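Local coordinates for hydrogenase expression/formation protein HypE (Desulfovibrio vulgaris subsp. vulgaris, PDB 2Z1U), which binds ATP and magnesium and probably takes part in the maturation of hydrogenases, at residues R90-G95 / I143-I148. Residues are numbered along the deposited sequence; the frame is centred on the assembly and turned at random.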
loop_
_atom_site.group_PDB
_atom_site.type_symbol
_atom_site.label_atom_id
_atom_site.label_comp_id
_atom_site.label_asym_id
_atom_site.label_seq_id
_atom_site.Cartn_x
_atom_site.Cartn_y
_atom_site.Cartn_z
ATOM N N ARG A 90 14.736 2.408 -0.104
ATOM C CA ARG A 90 15.279 1.804 -1.299
ATOM C C ARG A 90 14.202 1.607 -2.350
ATOM O O ARG A 90 14.420 1.912 -3.541
ATOM C CB ARG A 90 15.920 0.447 -0.977
ATOM C CG ARG A 90 17.122 0.519 -0.028
ATOM C CD ARG A 90 18.341 1.164 -0.685
ATOM N NE ARG A 90 18.606 0.641 -2.024
ATOM C CZ ARG A 90 19.184 -0.535 -2.274
ATOM N NH1 ARG A 90 19.540 -1.333 -1.273
ATOM N NH2 ARG A 90 19.397 -0.929 -3.531
ATOM N N TYR A 91 13.054 1.077 -1.914
ATOM C CA TYR A 91 12.035 0.553 -2.839
ATOM C C TYR A 91 10.636 0.906 -2.416
ATOM O O TYR A 91 10.293 0.784 -1.246
ATOM C CB TYR A 91 12.143 -0.975 -2.971
ATOM C CG TYR A 91 13.501 -1.452 -3.459
ATOM C CD1 TYR A 91 13.986 -1.059 -4.710
ATOM C CD2 TYR A 91 14.299 -2.282 -2.671
ATOM C CE1 TYR A 91 15.220 -1.484 -5.179
ATOM C CE2 TYR A 91 15.537 -2.718 -3.128
ATOM C CZ TYR A 91 15.991 -2.317 -4.384
ATOM O OH TYR A 91 17.225 -2.738 -4.835
ATOM N N LEU A 92 9.837 1.350 -3.375
ATOM C CA LEU A 92 8.431 1.685 -3.125
ATOM C C LEU A 92 7.512 0.779 -3.950
ATOM O O LEU A 92 7.886 0.306 -5.023
ATOM C CB LEU A 92 8.169 3.146 -3.532
ATOM C CG LEU A 92 8.695 4.378 -2.742
ATOM C CD1 LEU A 92 7.576 5.303 -2.298
ATOM C CD2 LEU A 92 9.637 4.092 -1.587
ATOM N N SER A 93 6.318 0.528 -3.431
ATOM C CA SER A 93 5.212 0.048 -4.238
ATOM C C SER A 93 4.194 1.186 -4.390
ATOM O O SER A 93 4.151 2.098 -3.565
ATOM C CB SER A 93 4.536 -1.143 -3.564
ATOM O OG SER A 93 3.965 -0.761 -2.319
ATOM N N CYS A 94 3.362 1.116 -5.429
ATOM C CA CYS A 94 2.274 2.081 -5.609
ATOM C C CYS A 94 0.967 1.388 -5.973
ATOM O O CYS A 94 0.931 0.540 -6.843
ATOM C CB CYS A 94 2.618 3.141 -6.656
ATOM S SG CYS A 94 3.097 2.478 -8.231
ATOM N N GLY A 95 -0.106 1.774 -5.302
ATOM C CA GLY A 95 -1.420 1.232 -5.566
ATOM C C GLY A 95 -2.299 2.395 -5.974
ATOM O O GLY A 95 -2.587 3.273 -5.161
ATOM N N ILE A 143 -3.852 7.383 -4.136
ATOM C CA ILE A 143 -2.655 6.572 -4.326
ATOM C C ILE A 143 -2.206 6.089 -2.961
ATOM O O ILE A 143 -2.124 6.883 -2.011
ATOM C CB ILE A 143 -1.486 7.387 -4.971
ATOM C CG1 ILE A 143 -1.951 8.159 -6.208
ATOM C CG2 ILE A 143 -0.293 6.474 -5.310
ATOM C CD1 ILE A 143 -0.859 9.103 -6.812
ATOM N N ASN A 144 -1.930 4.791 -2.858
ATOM C CA ASN A 144 -1.189 4.289 -1.726
ATOM C C ASN A 144 0.249 4.006 -2.144
ATOM O O ASN A 144 0.507 3.474 -3.243
ATOM C CB ASN A 144 -1.826 3.010 -1.175
ATOM C CG ASN A 144 -1.036 2.437 -0.001
ATOM O OD1 ASN A 144 -0.024 1.781 -0.209
ATOM N ND2 ASN A 144 -1.500 2.687 1.228
ATOM N N THR A 145 1.200 4.363 -1.282
ATOM C CA THR A 145 2.569 3.909 -1.488
ATOM C C THR A 145 3.101 3.245 -0.228
ATOM O O THR A 145 2.774 3.659 0.877
ATOM C CB THR A 145 3.537 5.029 -1.951
ATOM O OG1 THR A 145 3.511 6.124 -1.043
ATOM C CG2 THR A 145 3.204 5.517 -3.392
ATOM N N THR A 146 3.914 2.206 -0.415
ATOM C CA THR A 146 4.559 1.543 0.711
ATOM C C THR A 146 6.061 1.591 0.437
ATOM O O THR A 146 6.509 1.364 -0.693
ATOM C CB THR A 146 4.044 0.091 0.850
ATOM O OG1 THR A 146 2.620 0.132 1.001
ATOM C CG2 THR A 146 4.654 -0.639 2.043
ATOM N N GLY A 147 6.825 1.888 1.476
ATOM C CA GLY A 147 8.247 2.027 1.340
ATOM C C GLY A 147 8.963 0.993 2.172
ATOM O O GLY A 147 8.523 0.632 3.281
ATOM N N ILE A 148 10.091 0.547 1.641
ATOM C CA ILE A 148 10.970 -0.345 2.364
ATOM C C ILE A 148 12.405 0.190 2.313
ATOM O O ILE A 148 12.911 0.559 1.246
ATOM C CB ILE A 148 10.853 -1.811 1.834
ATOM C CG1 ILE A 148 11.535 -2.791 2.787
ATOM C CG2 ILE A 148 11.395 -1.956 0.419
ATOM C CD1 ILE A 148 10.547 -3.363 3.805
HETATM O O HOH W 1 1.478 0.302 -2.162
#
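Ser93 and Thr146 sit side by side on one face of two antiparallel strands, the hydroxyl of the serine lying against the threonine's β-carbon, with Ser93 OG 3.3 Å from Thr146 CB. Serine's short side chain fits beside the β-branched threonine, and a chi1 of 63°, which stands OG between its own backbone N and carbonyl carbon, lays it there; a water lies 2.7 Å from Ser93 OG. Thr146 OG1 turns elsewhere, bonding to Thr55 and to Thr146 OG1 of the second subunit, and the part of this face that holds Ser93, Asn144 and Thr146 packs against that subunit. Farther along it, the branched Ile148 lays CG2 3.6 Å from Tyr91 CB, near the plane of the phenol at its edge, while Arg90 CB lies over one ring face, near the rim. These strands are the central pair of the four-stranded mixed sheet in the PurM-like N-terminal domain. A classic β-bulge interrupts the pairing: Arg90 and Tyr91 both face Ile148, whose O accepts from both Arg90 N (2.9 Å) and Tyr91 N (3.2 Å). On the other face, which helix 104-121 partly covers, Leu92 and Thr145 cross obliquely, CD1 of the leucine 4.1 Å from CB of the threonine. Gly147, lacking a side chain, lets Leu92 CD2 settle 3.8 Å from its CA. Beyond them Cys94 CB packs on the Thr145 methyl CG2 at 4.1 Å, and the cysteine also touches bound ATP.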